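CCMAN5 (Cellulosimicrobium cellulans, PDB 2XSG) hydrolyses alpha-mannosidic linkages as a family 92 glycoside hydrolase, and probably uncovers mannose-6-phosphate on the glycans of yeast-produced lysosomal enzymes. Local coordinates at residues A[368-382]-A[409-422]. Numbering follows the deposited sequence.
Sequences PALYRDMVQSLVYLF and SSVVVADAIAKGFD
Val375 and Val413 mark the close approach of two helices in the family 92 catalytic domain, an (alpha/alpha)6 barrel of the six-hairpin clan; the axes of 368-382 and 409-418 come within 9.8 Å at a crossing angle of -133°. Apolar packing fills the middle. CG1 of Val375 rests 3.8 Å from CB of Ala416, and farther along Leu378 splits its branches, CD2 meeting CG1 of Val412 and CD1 lying against Ser409. The OG of Ser409, which bonds to the Trp406 carbonyl, also sits at the edge of the Phe382 ring.

Aromatic contacts take over past the end of helix 409-418, where a Schellman motif at Gly420 bonds Phe421 N to Ala416 O. CE1 of Tyr371 lies over one face of the Phe421 ring, 3.5 Å from CE1 of Phe421, with the ring planes 59° apart. The aliphatic part of Arg372 also packs on Phe421, while Tyr738 of helix 738-742 touches this ring.

Two polar links tie the same end. With CG of Tyr371 anti to its main-chain nitrogen (chi1 167°), Tyr371 OH reaches across to donate to the anti lone pair of Asp415 OD2, 2.6 Å away. That buried carboxylate also forms a salt bridge with Lys419, and Ser361 and Gly683 bond to its OD1. Arg372, extended from CG to NE, delivers NH2 to the carbonyl O of Asp422 at 2.7 Å, the acceptor lying nearly in the guanidinium plane.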
# COMPACT_ATOMS: atom_id res chain seq x y z
N PRO A 368 9.02 3.76 -14.16
CA PRO A 368 8.00 3.88 -15.22
C PRO A 368 7.53 2.54 -15.82
O PRO A 368 6.32 2.36 -16.05
CB PRO A 368 8.68 4.77 -16.27
CG PRO A 368 9.67 5.58 -15.49
CD PRO A 368 10.19 4.62 -14.43
N ALA A 369 8.47 1.61 -16.03
CA ALA A 369 8.16 0.29 -16.63
C ALA A 369 7.25 -0.54 -15.74
O ALA A 369 6.34 -1.21 -16.23
CB ALA A 369 9.45 -0.49 -16.91
N LEU A 370 7.51 -0.51 -14.44
CA LEU A 370 6.67 -1.24 -13.50
C LEU A 370 5.27 -0.64 -13.50
O LEU A 370 4.27 -1.35 -13.57
CB LEU A 370 7.26 -1.19 -12.09
CG LEU A 370 6.49 -1.87 -10.95
CD1 LEU A 370 6.41 -3.41 -11.18
CD2 LEU A 370 7.13 -1.57 -9.59
N TYR A 371 5.21 0.68 -13.43
CA TYR A 371 3.95 1.42 -13.47
C TYR A 371 3.15 1.07 -14.70
O TYR A 371 1.95 0.82 -14.60
CB TYR A 371 4.23 2.92 -13.44
CG TYR A 371 3.09 3.85 -13.77
CD1 TYR A 371 2.97 4.38 -15.05
CD2 TYR A 371 2.19 4.28 -12.79
CE1 TYR A 371 1.98 5.28 -15.37
CE2 TYR A 371 1.17 5.18 -13.10
CZ TYR A 371 1.07 5.67 -14.41
OH TYR A 371 0.09 6.57 -14.76
N ARG A 372 3.81 1.06 -15.86
CA ARG A 372 3.13 0.69 -17.09
C ARG A 372 2.52 -0.72 -16.95
O ARG A 372 1.35 -0.92 -17.28
CB ARG A 372 4.05 0.78 -18.32
CG ARG A 372 3.27 0.57 -19.64
CD ARG A 372 4.11 0.46 -20.93
NE ARG A 372 3.22 0.59 -22.09
CZ ARG A 372 2.47 -0.40 -22.58
NH1 ARG A 372 2.52 -1.62 -22.05
NH2 ARG A 372 1.67 -0.18 -23.62
N ASP A 373 3.28 -1.67 -16.43
CA ASP A 373 2.76 -3.04 -16.32
C ASP A 373 1.55 -3.10 -15.38
O ASP A 373 0.58 -3.81 -15.64
CB ASP A 373 3.83 -4.04 -15.87
CG ASP A 373 4.73 -4.52 -17.02
OD1 ASP A 373 4.62 -4.02 -18.17
OD2 ASP A 373 5.57 -5.40 -16.75
N MET A 374 1.61 -2.33 -14.29
CA MET A 374 0.50 -2.25 -13.36
C MET A 374 -0.78 -1.72 -14.01
O MET A 374 -1.87 -2.25 -13.78
CB MET A 374 0.90 -1.39 -12.17
CG MET A 374 1.96 -2.04 -11.29
SD MET A 374 2.38 -0.96 -9.92
CE MET A 374 3.45 -2.03 -8.94
N VAL A 375 -0.66 -0.65 -14.81
CA VAL A 375 -1.81 -0.06 -15.46
C VAL A 375 -2.37 -1.02 -16.51
O VAL A 375 -3.58 -1.21 -16.60
CB VAL A 375 -1.50 1.32 -16.09
CG1 VAL A 375 -2.75 1.86 -16.80
CG2 VAL A 375 -1.02 2.32 -14.97
N GLN A 376 -1.48 -1.64 -17.28
CA GLN A 376 -1.88 -2.65 -18.26
C GLN A 376 -2.62 -3.78 -17.56
O GLN A 376 -3.62 -4.30 -18.09
CB GLN A 376 -0.68 -3.20 -19.03
CG GLN A 376 -1.05 -4.27 -20.12
CD GLN A 376 -1.92 -3.75 -21.26
OE1 GLN A 376 -1.42 -3.43 -22.34
NE2 GLN A 376 -3.24 -3.70 -21.03
N SER A 377 -2.14 -4.15 -16.38
CA SER A 377 -2.75 -5.24 -15.61
C SER A 377 -4.14 -4.84 -15.15
O SER A 377 -5.09 -5.64 -15.21
CB SER A 377 -1.88 -5.59 -14.41
OG SER A 377 -0.58 -6.00 -14.84
N LEU A 378 -4.26 -3.59 -14.71
CA LEU A 378 -5.55 -3.05 -14.25
C LEU A 378 -6.56 -3.06 -15.40
O LEU A 378 -7.73 -3.41 -15.20
CB LEU A 378 -5.37 -1.63 -13.70
CG LEU A 378 -6.57 -0.88 -13.10
CD1 LEU A 378 -7.29 -1.73 -12.05
CD2 LEU A 378 -6.05 0.44 -12.49
N VAL A 379 -6.08 -2.71 -16.59
CA VAL A 379 -6.87 -2.80 -17.83
C VAL A 379 -7.34 -4.23 -18.12
O VAL A 379 -8.52 -4.43 -18.41
CB VAL A 379 -6.14 -2.16 -19.04
CG1 VAL A 379 -6.86 -2.47 -20.33
CG2 VAL A 379 -6.04 -0.64 -18.85
N TYR A 380 -6.45 -5.21 -18.02
CA TYR A 380 -6.81 -6.62 -18.24
C TYR A 380 -7.83 -7.13 -17.25
O TYR A 380 -8.71 -7.93 -17.61
CB TYR A 380 -5.59 -7.53 -18.16
CG TYR A 380 -4.93 -7.82 -19.46
CD1 TYR A 380 -4.72 -6.80 -20.39
CD2 TYR A 380 -4.51 -9.11 -19.79
CE1 TYR A 380 -4.10 -7.06 -21.60
CE2 TYR A 380 -3.88 -9.38 -21.01
CZ TYR A 380 -3.69 -8.34 -21.90
OH TYR A 380 -3.07 -8.54 -23.09
N LEU A 381 -7.71 -6.66 -16.01
CA LEU A 381 -8.61 -7.07 -14.93
C LEU A 381 -10.05 -6.67 -15.21
O LEU A 381 -10.97 -7.48 -15.03
CB LEU A 381 -8.14 -6.52 -13.57
CG LEU A 381 -9.01 -6.94 -12.39
CD1 LEU A 381 -8.92 -8.45 -12.18
CD2 LEU A 381 -8.65 -6.20 -11.12
N PHE A 382 -10.25 -5.42 -15.65
CA PHE A 382 -11.58 -4.94 -16.03
C PHE A 382 -12.05 -5.51 -17.38
O PHE A 382 -13.23 -5.77 -17.57
CB PHE A 382 -11.65 -3.40 -16.02
CG PHE A 382 -11.92 -2.83 -14.64
CD1 PHE A 382 -13.23 -2.71 -14.18
CD2 PHE A 382 -10.88 -2.50 -13.78
CE1 PHE A 382 -13.49 -2.22 -12.88
CE2 PHE A 382 -11.14 -2.02 -12.50
CZ PHE A 382 -12.45 -1.89 -12.05
N SER A 409 -10.16 3.22 -9.88
CA SER A 409 -9.38 2.62 -11.00
C SER A 409 -9.40 3.50 -12.26
O SER A 409 -8.40 3.58 -12.96
CB SER A 409 -9.89 1.22 -11.36
OG SER A 409 -9.58 0.27 -10.36
N SER A 410 -10.54 4.14 -12.54
CA SER A 410 -10.65 5.00 -13.75
C SER A 410 -9.65 6.16 -13.71
O SER A 410 -9.17 6.62 -14.75
CB SER A 410 -12.08 5.56 -13.93
OG SER A 410 -12.39 6.56 -12.96
N VAL A 411 -9.34 6.60 -12.49
CA VAL A 411 -8.41 7.71 -12.28
C VAL A 411 -6.99 7.24 -12.55
O VAL A 411 -6.22 7.94 -13.19
CB VAL A 411 -8.54 8.27 -10.84
CG1 VAL A 411 -7.49 9.36 -10.56
CG2 VAL A 411 -9.99 8.83 -10.63
N VAL A 412 -6.68 6.03 -12.08
CA VAL A 412 -5.36 5.44 -12.26
C VAL A 412 -5.05 5.18 -13.75
O VAL A 412 -3.94 5.45 -14.23
CB VAL A 412 -5.21 4.11 -11.45
CG1 VAL A 412 -3.83 3.51 -11.65
CG2 VAL A 412 -5.50 4.36 -9.94
N VAL A 413 -6.04 4.65 -14.48
CA VAL A 413 -5.87 4.41 -15.92
C VAL A 413 -5.65 5.75 -16.62
O VAL A 413 -4.76 5.90 -17.46
CB VAL A 413 -7.09 3.65 -16.56
CG1 VAL A 413 -6.89 3.50 -18.07
CG2 VAL A 413 -7.26 2.27 -15.94
N ALA A 414 -6.47 6.72 -16.25
CA ALA A 414 -6.38 8.08 -16.80
C ALA A 414 -5.02 8.72 -16.50
O ALA A 414 -4.55 9.54 -17.28
CB ALA A 414 -7.50 8.94 -16.24
N ASP A 415 -4.43 8.35 -15.37
CA ASP A 415 -3.11 8.83 -14.95
C ASP A 415 -2.05 8.46 -15.98
O ASP A 415 -1.24 9.31 -16.37
CB ASP A 415 -2.73 8.27 -13.57
CG ASP A 415 -1.54 8.98 -12.95
OD1 ASP A 415 -1.75 10.01 -12.28
OD2 ASP A 415 -0.40 8.50 -13.13
N ALA A 416 -2.05 7.21 -16.42
CA ALA A 416 -1.13 6.74 -17.48
C ALA A 416 -1.43 7.40 -18.83
O ALA A 416 -0.51 7.83 -19.54
CB ALA A 416 -1.17 5.23 -17.60
N ILE A 417 -2.70 7.51 -19.18
CA ILE A 417 -3.05 8.18 -20.43
C ILE A 417 -2.60 9.65 -20.41
O ILE A 417 -1.96 10.10 -21.34
CB ILE A 417 -4.55 8.05 -20.78
CG1 ILE A 417 -4.94 6.57 -20.95
CG2 ILE A 417 -4.86 8.86 -22.05
CD1 ILE A 417 -6.47 6.29 -20.98
N ALA A 418 -2.92 10.39 -19.34
CA ALA A 418 -2.52 11.80 -19.28
C ALA A 418 -1.00 11.93 -19.36
O ALA A 418 -0.49 12.90 -19.93
CB ALA A 418 -3.07 12.47 -18.03
N LYS A 419 -0.30 10.94 -18.81
CA LYS A 419 1.17 10.90 -18.82
C LYS A 419 1.78 10.40 -20.14
O LYS A 419 2.99 10.24 -20.23
CB LYS A 419 1.72 10.08 -17.64
CG LYS A 419 1.79 10.84 -16.32
CD LYS A 419 2.16 9.94 -15.14
CE LYS A 419 2.14 10.70 -13.83
NZ LYS A 419 0.76 11.04 -13.34
N GLY A 420 0.94 10.17 -21.15
CA GLY A 420 1.43 9.85 -22.51
C GLY A 420 1.75 8.38 -22.78
O GLY A 420 2.38 8.05 -23.78
N PHE A 421 1.34 7.50 -21.87
CA PHE A 421 1.46 6.06 -22.09
C PHE A 421 0.39 5.60 -23.07
O PHE A 421 -0.78 6.00 -22.97
CB PHE A 421 1.30 5.29 -20.77
CG PHE A 421 2.49 5.40 -19.85
CD1 PHE A 421 2.61 6.48 -18.97
CD2 PHE A 421 3.48 4.42 -19.85
CE1 PHE A 421 3.72 6.58 -18.13
CE2 PHE A 421 4.59 4.51 -18.99
CZ PHE A 421 4.70 5.59 -18.14
N ASP A 422 0.78 4.77 -24.02
CA ASP A 422 -0.22 4.28 -24.97
C ASP A 422 -0.01 2.81 -25.33
O ASP A 422 0.89 2.15 -24.79
CB ASP A 422 -0.29 5.19 -26.20
CG ASP A 422 0.99 5.19 -27.01
OD1 ASP A 422 1.98 4.53 -26.63
OD2 ASP A 422 1.00 5.88 -28.04